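C24 protein (Bizionia argentinensis JUB59, PDB 6OV6) binds manganese as a trimer and probably forms the receptor-binding tip of the long tail fiber of a temperate bacteriophage. Local coordinates at residues Gly182-Asp194 against His254-Pro266. Numbering follows the deposited sequence.
With MN (manganese (II) ion), chain D.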
# COMPACT_ATOMS: atom_id res chain seq x y z
N GLY A 182 -9.11 3.68 -8.26
CA GLY A 182 -10.39 3.47 -7.58
C GLY A 182 -10.22 3.86 -6.13
O GLY A 182 -9.26 4.55 -5.79
N GLY A 183 -11.13 3.40 -5.28
CA GLY A 183 -11.07 3.70 -3.86
C GLY A 183 -11.52 5.11 -3.53
O GLY A 183 -11.65 5.96 -4.41
N THR A 184 -11.78 5.36 -2.23
CA THR A 184 -12.22 6.69 -1.75
C THR A 184 -11.60 6.95 -0.41
O THR A 184 -11.43 6.01 0.38
CB THR A 184 -13.77 6.79 -1.62
OG1 THR A 184 -14.23 5.79 -0.70
CG2 THR A 184 -14.50 6.65 -2.94
N LYS A 185 -11.26 8.21 -0.13
CA LYS A 185 -10.65 8.60 1.13
C LYS A 185 -11.69 8.42 2.28
O LYS A 185 -11.34 8.01 3.38
CB LYS A 185 -10.20 10.06 1.03
CG LYS A 185 -9.35 10.58 2.17
CD LYS A 185 -8.90 12.04 1.95
CE LYS A 185 -7.79 12.22 0.91
NZ LYS A 185 -7.07 13.55 1.02
N LYS A 186 -12.96 8.79 1.98
CA LYS A 186 -14.10 8.74 2.91
C LYS A 186 -15.20 7.83 2.40
O LYS A 186 -15.38 7.69 1.19
CB LYS A 186 -14.72 10.15 3.06
CG LYS A 186 -13.78 11.29 3.55
CD LYS A 186 -13.19 11.08 4.91
CE LYS A 186 -12.23 12.22 5.20
NZ LYS A 186 -11.99 12.39 6.65
N VAL A 187 -15.98 7.26 3.31
CA VAL A 187 -17.14 6.40 2.97
C VAL A 187 -18.22 6.62 4.04
O VAL A 187 -17.88 6.94 5.18
CB VAL A 187 -16.71 4.92 2.86
CG1 VAL A 187 -16.26 4.31 4.21
CG2 VAL A 187 -17.68 4.04 2.10
N THR A 188 -19.48 6.46 3.67
CA THR A 188 -20.59 6.61 4.62
C THR A 188 -21.34 5.27 4.68
O THR A 188 -21.88 4.84 3.65
CB THR A 188 -21.50 7.78 4.25
OG1 THR A 188 -20.75 8.98 4.28
CG2 THR A 188 -22.71 7.93 5.20
N PRO A 189 -21.41 4.60 5.85
CA PRO A 189 -22.16 3.34 5.92
C PRO A 189 -23.65 3.58 5.69
O PRO A 189 -24.17 4.66 6.01
CB PRO A 189 -21.91 2.85 7.36
CG PRO A 189 -21.63 4.08 8.12
CD PRO A 189 -20.83 4.93 7.16
N SER A 190 -24.30 2.62 5.07
CA SER A 190 -25.74 2.69 4.79
C SER A 190 -26.33 1.33 5.02
O SER A 190 -25.62 0.32 5.06
CB SER A 190 -25.98 3.21 3.37
OG SER A 190 -25.46 2.34 2.38
N GLY A 191 -27.65 1.29 5.20
CA GLY A 191 -28.33 0.02 5.40
C GLY A 191 -29.80 0.22 5.65
O GLY A 191 -30.29 1.35 5.64
N ASN A 192 -30.48 -0.88 5.90
CA ASN A 192 -31.93 -0.90 6.08
C ASN A 192 -32.36 -1.59 7.34
O ASN A 192 -31.68 -2.48 7.85
CB ASN A 192 -32.56 -1.63 4.88
CG ASN A 192 -32.38 -0.86 3.60
OD1 ASN A 192 -32.97 0.20 3.39
ND2 ASN A 192 -31.48 -1.35 2.74
N LEU A 193 -33.56 -1.21 7.82
CA LEU A 193 -34.17 -1.81 9.01
C LEU A 193 -35.42 -2.57 8.58
O LEU A 193 -36.12 -2.13 7.65
CB LEU A 193 -34.59 -0.70 10.01
CG LEU A 193 -33.48 0.05 10.80
CD1 LEU A 193 -32.51 -0.89 11.41
CD2 LEU A 193 -32.68 1.02 9.93
N ASP A 194 -35.73 -3.66 9.28
CA ASP A 194 -36.95 -4.40 8.95
C ASP A 194 -38.16 -3.70 9.62
O ASP A 194 -37.96 -2.73 10.37
CB ASP A 194 -36.82 -5.89 9.34
CG ASP A 194 -36.60 -6.19 10.81
OD1 ASP A 194 -36.20 -5.28 11.56
OD2 ASP A 194 -36.85 -7.34 11.21
N HIS A 254 -37.60 2.38 10.27
CA HIS A 254 -36.91 3.66 10.47
C HIS A 254 -35.88 3.78 9.34
O HIS A 254 -35.52 2.77 8.75
CB HIS A 254 -36.18 3.75 11.82
CG HIS A 254 -37.07 3.57 13.01
ND1 HIS A 254 -37.54 4.66 13.72
CD2 HIS A 254 -37.55 2.44 13.58
CE1 HIS A 254 -38.27 4.16 14.71
NE2 HIS A 254 -38.33 2.83 14.63
N THR A 255 -35.49 4.99 9.02
CA THR A 255 -34.44 5.25 8.03
C THR A 255 -33.13 5.42 8.80
O THR A 255 -33.09 6.15 9.78
CB THR A 255 -34.78 6.51 7.20
OG1 THR A 255 -35.92 6.20 6.40
CG2 THR A 255 -33.60 6.96 6.26
N PHE A 256 -32.08 4.77 8.33
CA PHE A 256 -30.75 4.90 8.90
C PHE A 256 -29.99 5.96 8.10
O PHE A 256 -29.97 5.87 6.87
CB PHE A 256 -30.01 3.54 8.82
CG PHE A 256 -28.57 3.62 9.31
CD1 PHE A 256 -28.28 3.61 10.67
CD2 PHE A 256 -27.51 3.69 8.40
CE1 PHE A 256 -26.95 3.67 11.12
CE2 PHE A 256 -26.19 3.75 8.85
CZ PHE A 256 -25.91 3.77 10.21
N THR A 257 -29.36 6.91 8.79
CA THR A 257 -28.51 7.95 8.19
C THR A 257 -27.11 7.76 8.78
O THR A 257 -26.90 8.07 9.95
CB THR A 257 -29.08 9.37 8.41
OG1 THR A 257 -30.35 9.45 7.75
CG2 THR A 257 -28.17 10.47 7.84
N GLY A 258 -26.17 7.25 7.98
CA GLY A 258 -24.82 7.01 8.47
C GLY A 258 -23.98 8.26 8.61
O GLY A 258 -24.24 9.28 7.96
N ASN A 259 -22.94 8.20 9.48
CA ASN A 259 -21.98 9.28 9.63
C ASN A 259 -20.78 8.91 8.73
O ASN A 259 -20.43 7.75 8.67
CB ASN A 259 -21.48 9.39 11.06
CG ASN A 259 -22.56 9.82 12.03
OD1 ASN A 259 -22.73 9.25 13.12
ND2 ASN A 259 -23.32 10.81 11.64
N GLN A 260 -20.17 9.90 8.09
CA GLN A 260 -19.00 9.67 7.24
C GLN A 260 -17.83 9.13 8.08
O GLN A 260 -17.65 9.53 9.23
CB GLN A 260 -18.59 10.97 6.55
CG GLN A 260 -17.47 10.78 5.51
CD GLN A 260 -17.30 12.04 4.69
OE1 GLN A 260 -16.81 13.06 5.19
NE2 GLN A 260 -17.74 12.01 3.44
N GLN A 261 -17.05 8.21 7.52
CA GLN A 261 -15.90 7.65 8.21
C GLN A 261 -14.69 7.69 7.27
O GLN A 261 -14.84 7.81 6.05
CB GLN A 261 -16.20 6.25 8.74
CG GLN A 261 -16.41 5.21 7.69
CD GLN A 261 -17.00 3.92 8.24
OE1 GLN A 261 -17.87 3.92 9.10
NE2 GLN A 261 -16.54 2.79 7.73
N ASP A 262 -13.50 7.65 7.86
CA ASP A 262 -12.23 7.69 7.13
C ASP A 262 -11.89 6.24 6.70
O ASP A 262 -11.75 5.33 7.52
CB ASP A 262 -11.14 8.32 8.00
CG ASP A 262 -9.88 8.70 7.24
OD1 ASP A 262 -9.49 7.95 6.32
OD2 ASP A 262 -9.27 9.73 7.59
N ASN A 263 -11.81 6.05 5.38
CA ASN A 263 -11.60 4.74 4.77
C ASN A 263 -10.12 4.29 4.76
O ASN A 263 -9.81 3.17 4.35
CB ASN A 263 -12.17 4.76 3.35
CG ASN A 263 -12.66 3.44 2.85
OD1 ASN A 263 -12.94 2.50 3.60
ND2 ASN A 263 -12.79 3.36 1.55
N ARG A 264 -9.23 5.15 5.23
CA ARG A 264 -7.79 4.86 5.18
C ARG A 264 -7.25 4.08 6.34
O ARG A 264 -7.54 4.40 7.50
CB ARG A 264 -6.98 6.14 5.00
CG ARG A 264 -7.33 6.87 3.71
CD ARG A 264 -6.74 8.25 3.71
NE ARG A 264 -7.37 9.12 4.71
CZ ARG A 264 -7.10 10.42 4.83
NH1 ARG A 264 -6.24 11.01 4.02
NH2 ARG A 264 -7.73 11.14 5.75
N ALA A 265 -6.42 3.07 6.03
CA ALA A 265 -5.69 2.27 7.00
C ALA A 265 -4.47 3.14 7.46
O ALA A 265 -4.24 4.20 6.83
CB ALA A 265 -5.22 0.98 6.35
N PRO A 266 -3.71 2.76 8.53
CA PRO A 266 -2.58 3.58 8.99
C PRO A 266 -1.56 3.83 7.89
O PRO A 266 -1.02 2.88 7.35
CB PRO A 266 -2.01 2.80 10.18
CG PRO A 266 -3.23 2.03 10.70
CD PRO A 266 -3.90 1.59 9.43
MN MN D . -39.13 1.27 16.05
O HOH W 1 -10.21 11.63 9.22
O HOH W 2 -18.68 9.38 2.30
O HOH W 3 -26.42 6.13 5.35
O HOH W 4 -32.43 3.06 5.93
O HOH W 5 -28.67 4.25 5.07
O HOH W 6 -34.64 1.23 6.60
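K185 lies alongside the side chain of R264, both pointing the same way. Beyond CB, CG of K185 is swung anti to the backbone N (chi1 -171°), which sets it over the centre of the guanidinium face, 3.5 Å from R264 CZ. CD continues along that face, 3.5 Å from R264 NH1; a bend at chi3 then carries CE past the same nitrogen, and NZ leaves to join R264 NH1 in salt bridges to D174 of the second subunit, NZ also meeting D172 there. The guanidinium is kept flat against K185 by D262: R264 NE and NH2 grip OD1 and OD2 side-on, the NE bond being nearly straight (172°). OD1 also accepts the backbone N of R264, closing an Asx turn, while K186 NZ makes a long salt bridge to D262 OD2, and a water bonded to D262 OD2 touches K186 NZ weakly.

Here the two segments form a short antiparallel ladder: V187 and Q261 are its hydrogen-bonded pair, with Q261 N 2.8 Å from V187 O, and N263 N extends the bonding to K185 O. Further along the elongated trimer, separated strands stay joined through water. One water links P189 O with G258 N, two more link G191 with F256, and another spans L193 N and H254 O, while F256 and L193 pair with strands of neighbouring subunits. The F256 ring offers its edge to P189 O, 3.6 Å from CE2, and L193 CD2 reaches F256 CB at 3.8 Å. At the far end H254 NE2 binds manganese at 2.2 Å, H252 and the equivalent histidines of both other subunits completing the six-nitrogen site.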